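Local coordinates for uncharacterized protein (PDB 4L3U) that is of unknown function but folds as a compact, all-helical single chain of the DUF4844 family from Acinetobacter baumannii, at residues 18-23 against 61-66; 30-35 against 49-54; 76-81 against 112-117. One frame throughout, in Å; residues are numbered along the deposited sequence.

Interaction 1 (18-23 against 61-66)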
loop_
_atom_site.group_PDB
_atom_site.type_symbol
_atom_site.label_atom_id
_atom_site.label_comp_id
_atom_site.label_asym_id
_atom_site.label_seq_id
_atom_site.Cartn_x
_atom_site.Cartn_y
_atom_site.Cartn_z
ATOM N N ILE A 18 12.121 -11.626 -9.751
ATOM C CA ILE A 18 11.001 -11.073 -10.517
ATOM C C ILE A 18 10.153 -10.173 -9.639
ATOM O O ILE A 18 9.848 -9.041 -10.011
ATOM C CB ILE A 18 10.093 -12.181 -11.104
ATOM C CG1 ILE A 18 10.871 -13.006 -12.125
ATOM C CG2 ILE A 18 8.862 -11.575 -11.787
ATOM C CD1 ILE A 18 10.196 -14.303 -12.536
ATOM N N VAL A 19 9.759 -10.694 -8.481
ATOM C CA VAL A 19 8.970 -9.927 -7.529
ATOM C C VAL A 19 9.708 -8.629 -7.205
ATOM O O VAL A 19 9.110 -7.557 -7.193
ATOM C CB VAL A 19 8.686 -10.738 -6.238
ATOM C CG1 VAL A 19 7.969 -9.887 -5.206
ATOM C CG2 VAL A 19 7.850 -11.969 -6.549
ATOM N N ILE A 20 11.015 -8.728 -6.976
ATOM C CA ILE A 20 11.825 -7.548 -6.691
ATOM C C ILE A 20 11.778 -6.550 -7.854
ATOM O O ILE A 20 11.722 -5.347 -7.629
ATOM C CB ILE A 20 13.292 -7.920 -6.343
ATOM C CG1 ILE A 20 13.364 -8.547 -4.947
ATOM C CG2 ILE A 20 14.204 -6.686 -6.394
ATOM C CD1 ILE A 20 14.752 -9.028 -4.542
ATOM N N GLN A 21 11.782 -7.043 -9.090
ATOM C CA GLN A 21 11.696 -6.159 -10.252
ATOM C C GLN A 21 10.344 -5.459 -10.293
ATOM O O GLN A 21 10.253 -4.281 -10.640
ATOM C CB GLN A 21 11.925 -6.939 -11.550
ATOM C CG GLN A 21 13.351 -7.428 -11.732
ATOM N N GLN A 22 9.293 -6.191 -9.939
ATOM C CA GLN A 22 7.953 -5.621 -9.882
ATOM C C GLN A 22 7.885 -4.517 -8.832
ATOM O O GLN A 22 7.289 -3.465 -9.057
ATOM C CB GLN A 22 6.929 -6.699 -9.538
ATOM C CG GLN A 22 6.769 -7.791 -10.576
ATOM C CD GLN A 22 5.658 -8.755 -10.207
ATOM O OE1 GLN A 22 5.871 -9.718 -9.471
ATOM N NE2 GLN A 22 4.457 -8.485 -10.702
ATOM N N LEU A 23 8.499 -4.772 -7.682
ATOM C CA LEU A 23 8.480 -3.832 -6.565
ATOM C C LEU A 23 9.274 -2.571 -6.871
ATOM O O LEU A 23 8.877 -1.471 -6.494
ATOM C CB LEU A 23 9.052 -4.495 -5.310
ATOM C CG LEU A 23 8.193 -5.595 -4.684
ATOM C CD1 LEU A 23 8.998 -6.401 -3.682
ATOM C CD2 LEU A 23 6.962 -4.991 -4.023
ATOM N N ALA A 61 10.597 -2.026 1.832
ATOM C CA ALA A 61 10.583 -2.982 2.933
ATOM C C ALA A 61 10.442 -4.413 2.409
ATOM O O ALA A 61 11.142 -5.322 2.862
ATOM C CB ALA A 61 9.455 -2.651 3.904
ATOM N N PHE A 62 9.540 -4.604 1.449
ATOM C CA PHE A 62 9.332 -5.910 0.835
ATOM C C PHE A 62 10.594 -6.382 0.112
ATOM O O PHE A 62 10.931 -7.565 0.143
ATOM C CB PHE A 62 8.162 -5.861 -0.155
ATOM C CG PHE A 62 6.802 -5.974 0.488
ATOM C CD1 PHE A 62 6.380 -7.167 1.052
ATOM C CD2 PHE A 62 5.932 -4.893 0.498
ATOM C CE1 PHE A 62 5.125 -7.275 1.628
ATOM C CE2 PHE A 62 4.675 -4.999 1.075
ATOM C CZ PHE A 62 4.273 -6.190 1.636
ATOM N N ILE A 63 11.284 -5.453 -0.541
ATOM C CA ILE A 63 12.507 -5.781 -1.267
ATOM C C ILE A 63 13.559 -6.309 -0.301
ATOM O O ILE A 63 14.196 -7.326 -0.563
ATOM C CB ILE A 63 13.040 -4.562 -2.053
ATOM C CG1 ILE A 63 12.062 -4.213 -3.179
ATOM C CG2 ILE A 63 14.416 -4.853 -2.644
ATOM C CD1 ILE A 63 12.300 -2.875 -3.838
ATOM N N ALA A 64 13.714 -5.623 0.826
ATOM C CA ALA A 64 14.671 -6.017 1.855
ATOM C C ALA A 64 14.362 -7.408 2.380
ATOM O O ALA A 64 15.263 -8.164 2.736
ATOM C CB ALA A 64 14.650 -5.015 2.995
ATOM N N LEU A 65 13.078 -7.740 2.429
ATOM C CA LEU A 65 12.653 -9.050 2.887
ATOM C C LEU A 65 13.073 -10.120 1.887
ATOM O O LEU A 65 13.693 -11.112 2.260
ATOM C CB LEU A 65 11.139 -9.069 3.099
ATOM C CG LEU A 65 10.511 -10.413 3.462
ATOM C CD1 LEU A 65 11.188 -11.028 4.676
ATOM C CD2 LEU A 65 9.028 -10.230 3.706
ATOM N N TYR A 66 12.745 -9.908 0.616
ATOM C CA TYR A 66 13.072 -10.881 -0.425
ATOM C C TYR A 66 14.572 -11.010 -0.646
ATOM O O TYR A 66 15.046 -12.041 -1.123
ATOM C CB TYR A 66 12.399 -10.513 -1.745
ATOM C CG TYR A 66 10.960 -10.962 -1.833
ATOM C CD1 TYR A 66 10.637 -12.242 -2.256
ATOM C CD2 TYR A 66 9.924 -10.108 -1.487
ATOM C CE1 TYR A 66 9.322 -12.658 -2.334
ATOM C CE2 TYR A 66 8.607 -10.514 -1.562
ATOM C CZ TYR A 66 8.310 -11.789 -1.986
ATOM O OH TYR A 66 7.001 -12.196 -2.062
#
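L23 leans on F62 and I63 where two nearly antiparallel helices of this all-helical fold, 14-27 and 45-68, pack side by side; the axes of the two short segments approach to 9.7 Å at 164°. Its CB lies against I63, 3.7 Å from I63 CG1 and slightly farther from I63 CD1. Beyond CG the chain forks: L23 CD1 settles 3.7 Å from F62 CB and also touches I63 CG1, while CD2 brushes F62 CB from farther off. A forked leucine suits this place because the fork lets one side chain touch both F62 and I63, successive residues of the facing helix. I63, sliding past L23 in the opposite direction, also meets I20 through their CG2 methyls. I20 turns its longer branch toward Y66, putting both CG1 and CD1 about 3.9 Å from Y66 CB. Helix 95-112 also packs here, I111 touching V19 and F108 touching L23 and F62. The aromatic ring of Y66 offers a flat wall to beta-branched V19. With V19 CG1 anti to the backbone N (chi1 175°), that methyl makes a CH-pi contact over one face, 4.0 Å from the Y66 ring centroid and shifted toward the CE2-CZ rim.

Interaction 2 (30-35 against 49-54)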
loop_
_atom_site.group_PDB
_atom_site.type_symbol
_atom_site.label_atom_id
_atom_site.label_comp_id
_atom_site.label_asym_id
_atom_site.label_seq_id
_atom_site.Cartn_x
_atom_site.Cartn_y
_atom_site.Cartn_z
ATOM N N ASP A 30 3.820 6.978 -9.726
ATOM C CA ASP A 30 2.890 7.840 -9.018
ATOM C C ASP A 30 1.598 7.053 -8.904
ATOM O O ASP A 30 1.001 6.692 -9.917
ATOM C CB ASP A 30 2.656 9.129 -9.803
ATOM C CG ASP A 30 1.813 10.139 -9.041
ATOM O OD1 ASP A 30 1.220 9.781 -8.002
ATOM O OD2 ASP A 30 1.736 11.300 -9.488
ATOM N N HIS A 31 1.171 6.779 -7.677
ATOM C CA HIS A 31 0.001 5.940 -7.452
ATOM C C HIS A 31 -1.276 6.730 -7.204
ATOM O O HIS A 31 -2.309 6.150 -6.866
ATOM C CB HIS A 31 0.260 5.014 -6.271
ATOM C CG HIS A 31 1.440 4.123 -6.464
ATOM N ND1 HIS A 31 2.701 4.448 -6.013
ATOM C CD2 HIS A 31 1.559 2.922 -7.080
ATOM C CE1 HIS A 31 3.542 3.481 -6.330
ATOM N NE2 HIS A 31 2.873 2.545 -6.980
ATOM N N PHE A 32 -1.211 8.043 -7.390
ATOM C CA PHE A 32 -2.309 8.916 -6.996
ATOM C C PHE A 32 -2.619 9.968 -8.049
ATOM O O PHE A 32 -2.894 11.130 -7.736
ATOM C CB PHE A 32 -1.976 9.557 -5.652
ATOM C CG PHE A 32 -1.695 8.551 -4.575
ATOM C CD1 PHE A 32 -2.736 7.995 -3.849
ATOM C CD2 PHE A 32 -0.402 8.127 -4.317
ATOM C CE1 PHE A 32 -2.492 7.055 -2.872
ATOM C CE2 PHE A 32 -0.154 7.189 -3.340
ATOM C CZ PHE A 32 -1.203 6.651 -2.617
ATOM N N ALA A 33 -2.581 9.537 -9.302
ATOM C CA ALA A 33 -2.958 10.378 -10.424
ATOM C C ALA A 33 -4.394 10.076 -10.816
ATOM O O ALA A 33 -4.962 9.073 -10.388
ATOM C CB ALA A 33 -2.026 10.136 -11.595
ATOM N N GLY A 34 -4.986 10.951 -11.620
ATOM C CA GLY A 34 -6.333 10.727 -12.104
ATOM C C GLY A 34 -6.377 9.547 -13.056
ATOM O O GLY A 34 -5.526 9.430 -13.937
ATOM N N ASP A 35 -7.365 8.672 -12.889
ATOM C CA ASP A 35 -7.451 7.463 -13.705
ATOM C C ASP A 35 -8.223 7.713 -14.998
ATOM O O ASP A 35 -8.496 6.782 -15.757
ATOM C CB ASP A 35 -8.099 6.321 -12.913
ATOM C CG ASP A 35 -9.562 6.569 -12.617
ATOM O OD1 ASP A 35 -9.985 7.741 -12.631
ATOM O OD2 ASP A 35 -10.290 5.586 -12.362
HETATM N N MSE A 49 3.065 13.639 -3.012
HETATM C CA MSE A 49 4.454 13.228 -2.935
HETATM C C MSE A 49 4.717 12.479 -1.637
HETATM O O MSE A 49 5.400 11.453 -1.619
HETATM C CB MSE A 49 5.346 14.455 -2.994
HETATM C CG MSE A 49 6.812 14.146 -3.084
HETATM SE SE MSE A 49 7.794 15.796 -2.919
HETATM C CE MSE A 49 7.024 16.763 -4.438
ATOM N N SER A 50 4.170 13.010 -0.550
ATOM C CA SER A 50 4.282 12.394 0.763
ATOM C C SER A 50 3.693 10.981 0.751
ATOM O O SER A 50 4.199 10.081 1.423
ATOM C CB SER A 50 3.561 13.265 1.796
ATOM O OG SER A 50 3.767 12.795 3.112
ATOM N N LEU A 51 2.627 10.795 -0.026
ATOM C CA LEU A 51 1.943 9.505 -0.121
ATOM C C LEU A 51 2.711 8.497 -0.966
ATOM O O LEU A 51 2.836 7.334 -0.590
ATOM C CB LEU A 51 0.546 9.690 -0.706
ATOM C CG LEU A 51 -0.479 10.323 0.230
ATOM C CD1 LEU A 51 -1.724 10.744 -0.533
ATOM C CD2 LEU A 51 -0.837 9.345 1.328
ATOM N N ASN A 52 3.203 8.940 -2.118
ATOM C CA ASN A 52 4.032 8.093 -2.961
ATOM C C ASN A 52 5.274 7.625 -2.201
ATOM O O ASN A 52 5.746 6.501 -2.387
ATOM C CB ASN A 52 4.428 8.845 -4.232
ATOM C CG ASN A 52 3.288 8.945 -5.221
ATOM O OD1 ASN A 52 2.614 7.957 -5.503
ATOM N ND2 ASN A 52 3.058 10.142 -5.747
ATOM N N GLN A 53 5.787 8.488 -1.331
ATOM C CA GLN A 53 6.954 8.153 -0.524
ATOM C C GLN A 53 6.636 7.034 0.468
ATOM O O GLN A 53 7.410 6.092 0.619
ATOM C CB GLN A 53 7.461 9.394 0.218
ATOM C CG GLN A 53 8.605 9.123 1.183
ATOM C CD GLN A 53 9.835 8.548 0.499
ATOM O OE1 GLN A 53 9.984 8.636 -0.721
ATOM N NE2 GLN A 53 10.727 7.951 1.288
ATOM N N LYS A 54 5.501 7.149 1.150
ATOM C CA LYS A 54 5.049 6.117 2.080
ATOM C C LYS A 54 4.858 4.779 1.365
ATOM O O LYS A 54 5.151 3.718 1.915
ATOM C CB LYS A 54 3.735 6.539 2.735
ATOM C CG LYS A 54 3.833 7.782 3.611
ATOM C CD LYS A 54 4.328 7.457 5.014
ATOM C CE LYS A 54 4.194 8.657 5.948
ATOM N NZ LYS A 54 4.538 8.322 7.360
#
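D30 OD1 accepts two hydrogen bonds, from N52 ND2 across the contact at 2.9 Å and from F32 N within its own loop at 3.1 Å. The donors reach it from opposite faces of the carboxylate plane, which stands 88° to the N52 amide. A short carboxylate suits position 30: with CG anti to the backbone N (chi1 -174°), it reaches both the helix and the backbone two residues on. The bond to F32 N defines an Asx turn, by which the loop after helix 14-27 bends against helix 45-68. N52 matches it with both ends of its amide, ND2 giving to D30 while OD1 takes H31 N at 2.9 Å in an almost straight bond (176°). Asparagine thus serves as donor and acceptor at once. The other carboxylate oxygen, D30 OD2, forms a salt bridge with R48, one turn before N52 on helix 45-68. Next to the polar pair the contact turns apolar. F32 lays one ring face over L51 CB, a CH-pi contact with 4.1 Å from that carbon to the ring centroid, and the F32 side chain, buried, also touches V42, V55 and V101. At the ring's edge, N52 OD1 lies 3.2 Å from F32 CD2.

Interaction 3 (76-81 against 112-117); sequences ELLQVL and VGLESS
Across from L77 and L78 of helix 74-86, the chain leaves helix 95-112 at G113, whose positive phi (70°) turns it into an irregular connection, and the CA atoms of L78 and S117 come within 6.7 Å. This is a helix-to-loop contact in an all-helical fold, with leucines of one helix face meeting the connection that leads to helix 120-134. Glycine suits the turn because it enters positive phi without strain from a side chain. L77 and V112 meet tip to tip: L77 CD2 lies 3.9 Å from V112 CB, and L77 CD1 sits 3.4 Å from V112 O. Y66 of helix 45-68 touches both residues. L114 returns the chain to the interface, its CD2 methyl resting 3.9 Å from L78 CA and 4.0 Å from L78 CD1, the two side chains crossing at about a right angle. The CG of L78 is anti to the backbone N (chi1 -178°), which carries CD1 over the loop backbone, 3.9 Å from S117 CA. L81 is buried against F105, F108 and L109 of helix 95-112. S117, whose side chain is only a CB and a hydroxyl, is approached by this leucine through its carbon, L81 CD2 packing 3.8 Å from S117 CB.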
loop_
_atom_site.group_PDB
_atom_site.type_symbol
_atom_site.label_atom_id
_atom_site.label_comp_id
_atom_site.label_asym_id
_atom_site.label_seq_id
_atom_site.Cartn_x
_atom_site.Cartn_y
_atom_site.Cartn_z
ATOM N N GLU A 76 5.061 -13.202 7.206
ATOM C CA GLU A 76 6.106 -12.200 7.026
ATOM C C GLU A 76 5.645 -11.116 6.075
ATOM O O GLU A 76 5.787 -9.929 6.355
ATOM C CB GLU A 76 7.379 -12.843 6.478
ATOM C CG GLU A 76 8.144 -13.654 7.506
ATOM C CD GLU A 76 9.195 -14.555 6.885
ATOM O OE1 GLU A 76 9.387 -14.492 5.656
ATOM O OE2 GLU A 76 9.830 -15.330 7.630
ATOM N N LEU A 77 5.095 -11.533 4.945
ATOM C CA LEU A 77 4.598 -10.594 3.956
ATOM C C LEU A 77 3.469 -9.742 4.528
ATOM O O LEU A 77 3.349 -8.564 4.203
ATOM C CB LEU A 77 4.115 -11.347 2.718
ATOM C CG LEU A 77 5.189 -12.124 1.957
ATOM C CD1 LEU A 77 4.532 -13.054 0.955
ATOM C CD2 LEU A 77 6.156 -11.178 1.268
ATOM N N LEU A 78 2.647 -10.334 5.390
ATOM C CA LEU A 78 1.500 -9.628 5.950
ATOM C C LEU A 78 1.924 -8.563 6.949
ATOM O O LEU A 78 1.321 -7.499 7.019
ATOM C CB LEU A 78 0.541 -10.610 6.624
ATOM C CG LEU A 78 -0.735 -10.003 7.223
ATOM C CD1 LEU A 78 -1.596 -9.355 6.148
ATOM C CD2 LEU A 78 -1.526 -11.061 7.978
ATOM N N GLN A 79 2.958 -8.846 7.730
ATOM C CA GLN A 79 3.433 -7.871 8.700
ATOM C C GLN A 79 4.022 -6.644 8.015
ATOM O O GLN A 79 3.820 -5.523 8.470
ATOM C CB GLN A 79 4.468 -8.490 9.634
ATOM C CG GLN A 79 5.059 -7.489 10.604
ATOM C CD GLN A 79 5.850 -8.145 11.713
ATOM O OE1 GLN A 79 5.521 -9.243 12.163
ATOM N NE2 GLN A 79 6.900 -7.474 12.164
ATOM N N VAL A 80 4.758 -6.859 6.930
ATOM C CA VAL A 80 5.323 -5.755 6.163
ATOM C C VAL A 80 4.195 -4.898 5.599
ATOM O O VAL A 80 4.278 -3.670 5.582
ATOM C CB VAL A 80 6.214 -6.267 5.014
ATOM C CG1 VAL A 80 6.661 -5.117 4.111
ATOM C CG2 VAL A 80 7.420 -7.004 5.572
ATOM N N LEU A 81 3.139 -5.556 5.136
ATOM C CA LEU A 81 1.966 -4.859 4.628
ATOM C C LEU A 81 1.313 -4.036 5.742
ATOM O O LEU A 81 1.061 -2.841 5.574
ATOM C CB LEU A 81 0.964 -5.866 4.064
ATOM C CG LEU A 81 -0.233 -5.290 3.305
ATOM C CD1 LEU A 81 0.156 -4.951 1.878
ATOM C CD2 LEU A 81 -1.399 -6.264 3.328
ATOM N N VAL A 112 3.212 -9.924 -4.178
ATOM C CA VAL A 112 3.875 -10.861 -3.268
ATOM C C VAL A 112 3.099 -12.163 -3.087
ATOM O O VAL A 112 3.491 -13.022 -2.299
ATOM C CB VAL A 112 4.111 -10.236 -1.871
ATOM C CG1 VAL A 112 4.884 -8.931 -1.997
ATOM C CG2 VAL A 112 2.790 -10.018 -1.135
ATOM N N GLY A 113 1.985 -12.296 -3.797
ATOM C CA GLY A 113 1.207 -13.520 -3.764
ATOM C C GLY A 113 0.496 -13.743 -2.448
ATOM O O GLY A 113 0.346 -14.877 -2.001
ATOM N N LEU A 114 0.056 -12.655 -1.831
ATOM C CA LEU A 114 -0.692 -12.731 -0.589
ATOM C C LEU A 114 -2.171 -12.600 -0.914
ATOM O O LEU A 114 -2.580 -11.660 -1.590
ATOM C CB LEU A 114 -0.254 -11.613 0.350
ATOM C CG LEU A 114 -0.676 -11.747 1.810
ATOM C CD1 LEU A 114 -0.062 -12.975 2.450
ATOM C CD2 LEU A 114 -0.272 -10.505 2.560
ATOM N N GLU A 115 -2.975 -13.542 -0.444
ATOM C CA GLU A 115 -4.384 -13.567 -0.814
ATOM C C GLU A 115 -5.198 -12.453 -0.168
ATOM O O GLU A 115 -5.944 -11.746 -0.845
ATOM C CB GLU A 115 -4.990 -14.915 -0.460
ATOM C CG GLU A 115 -4.456 -16.035 -1.311
ATOM C CD GLU A 115 -5.098 -17.360 -0.981
ATOM O OE1 GLU A 115 -6.010 -17.376 -0.124
ATOM O OE2 GLU A 115 -4.693 -18.380 -1.580
ATOM N N SER A 116 -5.052 -12.304 1.142
ATOM C CA SER A 116 -5.860 -11.365 1.911
ATOM C C SER A 116 -4.985 -10.477 2.789
ATOM O O SER A 116 -3.822 -10.788 3.042
ATOM C CB SER A 116 -6.850 -12.144 2.785
ATOM O OG SER A 116 -7.535 -11.294 3.687
ATOM N N SER A 117 -5.556 -9.366 3.242
ATOM C CA SER A 117 -4.910 -8.521 4.238
ATOM C C SER A 117 -5.515 -8.773 5.618
ATOM O O SER A 117 -5.341 -7.968 6.526
ATOM C CB SER A 117 -5.059 -7.046 3.867
ATOM O OG SER A 117 -6.417 -6.648 3.912
#

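Interactions 1 and 2 share helix 45-68, with centres 19 Å apart and nearest atoms about 7 Å apart, and interaction 2 is nested in the loop that interaction 1 closes. Interaction 3 follows later in the chain and has neither segment on that helix, but packs against it through F62 and Y66. There Y66 OH lies 3.5 Å from V112 CB and F62 CZ lies 3.6 Å from V80 CG1, so these two residues of interaction 1 pack against both helix 74-86 and the end of helix 95-112; the centres of interactions 1 and 3 are 12 Å apart. Interactions 2 and 3 lie on opposite sides of the chain's centre, 21 Å between centres, and do not touch.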